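Long-range contact in mitotic checkpoint control protein kinase BUB1 (Drosophila melanogaster, PDB 6JKK), which is a mitotic checkpoint protein of the kinetochore, seen here as its kinase domain, which probably binds ATP and phosphorylates protein substrates: residues A[287-298]-A[310-320]. Residues are numbered along the deposited sequence; the frame is centred on the assembly and turned at random.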
loop_
_atom_site.group_PDB
_atom_site.type_symbol
_atom_site.label_atom_id
_atom_site.label_comp_id
_atom_site.label_asym_id
_atom_site.label_seq_id
_atom_site.Cartn_x
_atom_site.Cartn_y
_atom_site.Cartn_z
ATOM N N GLN A 287 9.284 -22.258 7.411
ATOM C CA GLN A 287 10.622 -21.762 7.670
ATOM C C GLN A 287 10.526 -20.877 8.912
ATOM O O GLN A 287 10.626 -19.652 8.842
ATOM C CB GLN A 287 11.180 -21.037 6.445
ATOM C CG GLN A 287 11.309 -21.967 5.228
ATOM C CD GLN A 287 12.196 -23.171 5.514
ATOM O OE1 GLN A 287 13.338 -23.015 5.933
ATOM N NE2 GLN A 287 11.666 -24.378 5.305
ATOM N N ARG A 288 10.329 -21.547 10.048
ATOM C CA ARG A 288 9.956 -20.930 11.321
ATOM C C ARG A 288 10.925 -19.852 11.776
ATOM O O ARG A 288 10.524 -18.719 12.044
ATOM C CB ARG A 288 9.866 -22.011 12.402
ATOM C CG ARG A 288 8.540 -22.075 13.116
ATOM C CD ARG A 288 8.703 -21.837 14.610
ATOM N NE ARG A 288 9.752 -22.667 15.198
ATOM C CZ ARG A 288 9.533 -23.793 15.868
ATOM N NH1 ARG A 288 8.294 -24.236 16.044
ATOM N NH2 ARG A 288 10.551 -24.478 16.370
ATOM N N THR A 289 12.198 -20.222 11.875
ATOM C CA THR A 289 13.246 -19.294 12.287
ATOM C C THR A 289 13.262 -18.055 11.392
ATOM O O THR A 289 13.409 -16.932 11.876
ATOM C CB THR A 289 14.630 -19.981 12.289
ATOM O OG1 THR A 289 14.595 -21.111 13.168
ATOM C CG2 THR A 289 15.709 -19.020 12.764
ATOM N N MET A 290 13.085 -18.256 10.089
ATOM C CA MET A 290 13.093 -17.138 9.153
ATOM C C MET A 290 11.916 -16.195 9.382
ATOM O O MET A 290 12.101 -14.977 9.505
ATOM C CB MET A 290 13.082 -17.627 7.705
ATOM C CG MET A 290 12.999 -16.488 6.699
ATOM S SD MET A 290 12.528 -17.043 5.051
ATOM C CE MET A 290 10.778 -17.353 5.300
ATOM N N TRP A 291 10.706 -16.752 9.425
ATOM C CA TRP A 291 9.512 -15.936 9.627
ATOM C C TRP A 291 9.561 -15.238 10.980
ATOM O O TRP A 291 9.203 -14.063 11.091
ATOM C CB TRP A 291 8.233 -16.774 9.518
ATOM C CG TRP A 291 7.877 -17.150 8.106
ATOM C CD1 TRP A 291 7.832 -18.411 7.577
ATOM C CD2 TRP A 291 7.535 -16.255 7.039
ATOM N NE1 TRP A 291 7.481 -18.354 6.247
ATOM C CE2 TRP A 291 7.289 -17.041 5.894
ATOM C CE3 TRP A 291 7.409 -14.867 6.940
ATOM C CZ2 TRP A 291 6.926 -16.482 4.668
ATOM C CZ3 TRP A 291 7.045 -14.312 5.722
ATOM C CH2 TRP A 291 6.809 -15.119 4.603
ATOM N N GLU A 292 10.007 -15.958 12.005
ATOM C CA GLU A 292 10.133 -15.353 13.329
ATOM C C GLU A 292 11.150 -14.202 13.329
ATOM O O GLU A 292 10.907 -13.167 13.953
ATOM C CB GLU A 292 10.438 -16.409 14.398
ATOM C CG GLU A 292 9.241 -17.325 14.681
ATOM C CD GLU A 292 9.499 -18.346 15.774
ATOM O OE1 GLU A 292 10.676 -18.554 16.134
ATOM O OE2 GLU A 292 8.518 -18.947 16.265
ATOM N N ASN A 293 12.263 -14.372 12.612
ATOM C CA ASN A 293 13.220 -13.283 12.400
ATOM C C ASN A 293 12.550 -12.065 11.773
ATOM O O ASN A 293 12.675 -10.943 12.267
ATOM C CB ASN A 293 14.380 -13.729 11.492
ATOM C CG ASN A 293 15.477 -14.476 12.240
ATOM O OD1 ASN A 293 15.487 -14.542 13.471
ATOM N ND2 ASN A 293 16.425 -15.030 11.487
ATOM N N ILE A 294 11.855 -12.294 10.662
ATOM C CA ILE A 294 11.196 -11.222 9.929
ATOM C C ILE A 294 10.171 -10.480 10.790
ATOM O O ILE A 294 10.194 -9.251 10.863
ATOM C CB ILE A 294 10.522 -11.756 8.645
ATOM C CG1 ILE A 294 11.574 -12.329 7.690
ATOM C CG2 ILE A 294 9.721 -10.647 7.954
ATOM C CD1 ILE A 294 10.983 -13.169 6.563
ATOM N N PHE A 295 9.290 -11.228 11.446
ATOM C CA PHE A 295 8.252 -10.628 12.280
ATOM C C PHE A 295 8.867 -9.859 13.451
ATOM O O PHE A 295 8.475 -8.724 13.733
ATOM C CB PHE A 295 7.285 -11.698 12.802
ATOM C CG PHE A 295 6.484 -12.391 11.723
ATOM C CD1 PHE A 295 6.488 -11.924 10.414
ATOM C CD2 PHE A 295 5.721 -13.514 12.035
ATOM C CE1 PHE A 295 5.747 -12.566 9.427
ATOM C CE2 PHE A 295 4.981 -14.163 11.059
ATOM C CZ PHE A 295 4.993 -13.687 9.754
ATOM N N ARG A 296 9.841 -10.471 14.122
ATOM C CA ARG A 296 10.462 -9.849 15.289
ATOM C C ARG A 296 11.206 -8.568 14.922
ATOM O O ARG A 296 11.132 -7.565 15.638
ATOM C CB ARG A 296 11.410 -10.824 15.991
ATOM C CG ARG A 296 11.920 -10.318 17.333
ATOM C CD ARG A 296 12.870 -11.304 18.007
ATOM N NE ARG A 296 12.825 -12.642 17.423
ATOM C CZ ARG A 296 13.717 -13.105 16.549
ATOM N NH1 ARG A 296 14.724 -12.339 16.149
ATOM N NH2 ARG A 296 13.600 -14.333 16.068
ATOM N N THR A 297 11.913 -8.609 13.798
ATOM C CA THR A 297 12.715 -7.477 13.349
ATOM C C THR A 297 11.836 -6.297 12.951
ATOM O O THR A 297 12.155 -5.137 13.239
ATOM C CB THR A 297 13.594 -7.883 12.160
ATOM O OG1 THR A 297 14.478 -8.934 12.566
ATOM C CG2 THR A 297 14.413 -6.710 11.662
ATOM N N LEU A 298 10.726 -6.593 12.285
ATOM C CA LEU A 298 9.852 -5.537 11.788
ATOM C C LEU A 298 8.930 -4.980 12.872
ATOM O O LEU A 298 8.482 -3.838 12.776
ATOM C CB LEU A 298 9.037 -6.029 10.590
ATOM C CG LEU A 298 9.774 -6.289 9.273
ATOM C CD1 LEU A 298 8.881 -7.029 8.280
ATOM C CD2 LEU A 298 10.256 -4.986 8.668
ATOM N N LEU A 310 15.772 -3.573 5.570
ATOM C CA LEU A 310 14.758 -4.334 4.843
ATOM C C LEU A 310 15.372 -5.233 3.760
ATOM O O LEU A 310 14.809 -6.276 3.416
ATOM C CB LEU A 310 13.711 -3.395 4.227
ATOM C CG LEU A 310 12.957 -2.458 5.175
ATOM C CD1 LEU A 310 11.794 -1.766 4.469
ATOM C CD2 LEU A 310 12.449 -3.215 6.392
ATOM N N GLN A 311 16.520 -4.829 3.221
ATOM C CA GLN A 311 17.195 -5.633 2.207
ATOM C C GLN A 311 17.749 -6.929 2.787
ATOM O O GLN A 311 17.738 -7.957 2.111
ATOM C CB GLN A 311 18.301 -4.836 1.505
ATOM C CG GLN A 311 17.755 -3.733 0.587
ATOM C CD GLN A 311 16.737 -4.245 -0.433
ATOM O OE1 GLN A 311 16.915 -5.310 -1.029
ATOM N NE2 GLN A 311 15.668 -3.475 -0.646
ATOM N N GLN A 312 18.226 -6.882 4.029
ATOM C CA GLN A 312 18.698 -8.100 4.707
ATOM C C GLN A 312 17.543 -9.091 4.871
ATOM O O GLN A 312 17.725 -10.309 4.772
ATOM C CB GLN A 312 19.298 -7.761 6.073
ATOM C CG GLN A 312 19.470 -8.963 7.010
ATOM C CD GLN A 312 20.454 -9.993 6.485
ATOM O OE1 GLN A 312 21.385 -9.662 5.751
ATOM N NE2 GLN A 312 20.251 -11.254 6.860
ATOM N N LEU A 313 16.349 -8.567 5.110
ATOM C CA LEU A 313 15.173 -9.424 5.212
ATOM C C LEU A 313 14.846 -10.046 3.855
ATOM O O LEU A 313 14.474 -11.222 3.774
ATOM C CB LEU A 313 13.975 -8.647 5.760
ATOM C CG LEU A 313 14.120 -8.165 7.202
ATOM C CD1 LEU A 313 12.858 -7.450 7.666
ATOM C CD2 LEU A 313 14.450 -9.325 8.124
ATOM N N ARG A 314 15.001 -9.263 2.788
ATOM C CA ARG A 314 14.779 -9.782 1.442
ATOM C C ARG A 314 15.792 -10.888 1.159
ATOM O O ARG A 314 15.442 -11.915 0.588
ATOM C CB ARG A 314 14.879 -8.671 0.388
ATOM C CG ARG A 314 13.731 -7.675 0.409
ATOM C CD ARG A 314 13.786 -6.721 -0.789
ATOM N NE ARG A 314 13.480 -7.397 -2.052
ATOM C CZ ARG A 314 14.350 -7.596 -3.039
ATOM N NH1 ARG A 314 15.596 -7.145 -2.944
ATOM N NH2 ARG A 314 13.966 -8.226 -4.147
ATOM N N THR A 315 17.030 -10.691 1.595
ATOM C CA THR A 315 18.066 -11.716 1.439
ATOM C C THR A 315 17.670 -13.020 2.129
ATOM O O THR A 315 17.869 -14.111 1.581
ATOM C CB THR A 315 19.423 -11.219 1.954
ATOM O OG1 THR A 315 19.855 -10.121 1.137
ATOM C CG2 THR A 315 20.479 -12.335 1.896
ATOM N N GLN A 316 17.092 -12.909 3.322
ATOM C CA GLN A 316 16.677 -14.099 4.056
ATOM C C GLN A 316 15.630 -14.878 3.272
ATOM O O GLN A 316 15.709 -16.107 3.169
ATOM C CB GLN A 316 16.159 -13.730 5.450
ATOM C CG GLN A 316 17.242 -13.184 6.390
ATOM C CD GLN A 316 16.794 -13.174 7.838
ATOM O OE1 GLN A 316 16.301 -14.182 8.353
ATOM N NE2 GLN A 316 16.958 -12.035 8.504
ATOM N N LEU A 317 14.659 -14.156 2.716
ATOM C CA LEU A 317 13.604 -14.764 1.916
ATOM C C LEU A 317 14.141 -15.402 0.632
ATOM O O LEU A 317 13.726 -16.502 0.266
ATOM C CB LEU A 317 12.525 -13.729 1.592
ATOM C CG LEU A 317 11.687 -13.263 2.781
ATOM C CD1 LEU A 317 11.003 -11.928 2.471
ATOM C CD2 LEU A 317 10.652 -14.321 3.151
ATOM N N LYS A 318 15.054 -14.714 -0.047
ATOM C CA LYS A 318 15.643 -15.243 -1.274
ATOM C C LYS A 318 16.410 -16.534 -1.009
ATOM O O LYS A 318 16.419 -17.445 -1.843
ATOM C CB LYS A 318 16.599 -14.224 -1.879
ATOM C CG LYS A 318 15.987 -12.866 -2.101
ATOM C CD LYS A 318 15.449 -12.701 -3.487
ATOM C CE LYS A 318 15.916 -11.376 -4.053
ATOM N NZ LYS A 318 17.341 -11.197 -3.681
ATOM N N CYS A 319 17.070 -16.602 0.144
ATOM C CA CYS A 319 17.840 -17.791 0.508
ATOM C C CYS A 319 16.915 -18.987 0.704
ATOM O O CYS A 319 17.230 -20.102 0.302
ATOM C CB CYS A 319 18.637 -17.551 1.789
ATOM S SG CYS A 319 20.088 -16.503 1.581
ATOM N N ALA A 320 15.768 -18.744 1.323
ATOM C CA ALA A 320 14.801 -19.804 1.545
ATOM C C ALA A 320 14.192 -20.241 0.216
ATOM O O ALA A 320 14.003 -21.436 -0.026
ATOM C CB ALA A 320 13.717 -19.345 2.516
HETATM O O HOH W 1 16.217 -11.039 11.396
#
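Helices 288-298 and 310-320 pack antiparallel at 165° between their directions, their axes 10.5 Å apart, with Ile-294 nearest Leu-313 and Met-290 nearest Gln-316 along the backbones. They form an antiparallel helix pair in the C-terminal lobe of the protein kinase fold, away from the predicted ATP site, and illustrate how one interface can be apolar inside and polar at its margin. On the inner side, Leu-313 and Leu-298 run alongside each other, pointing opposite ways, with Leu-313 CD1 3.7 Å from Leu-298 CG, while Leu-310 CD2 meets Leu-298 CD2. Ile-294 CD1 abuts Leu-317 CD2 at 3.6 Å, Leu-317 lying square across Ile-294. This layer continues into the lobe, where Ile-294 touches Met-256 of helix 246-261 and Leu-317 touches Leu-167 of helix 156-175. At the outer margin the amide planes of Asn-293 and Gln-316 are turned 76° from each other, and Asn-293 ND2 donates to Gln-316 OE1 at 3.2 Å, nearly straight at 164°. Arg-296 NH2 grips Asn-293 OD1 on a lone pair, fixing the amide's rotation; an alanine here would probably leave both Gln-316 OE1 and the guanidinium without these mates. A water joins Gln-316 NE2 to Thr-297 OG1. The Met-290 side chain swings its CG opposite the backbone N and bends at chi3, placing SD 3.6 Å from Ala-320 CB and CE against Leu-317 CD2.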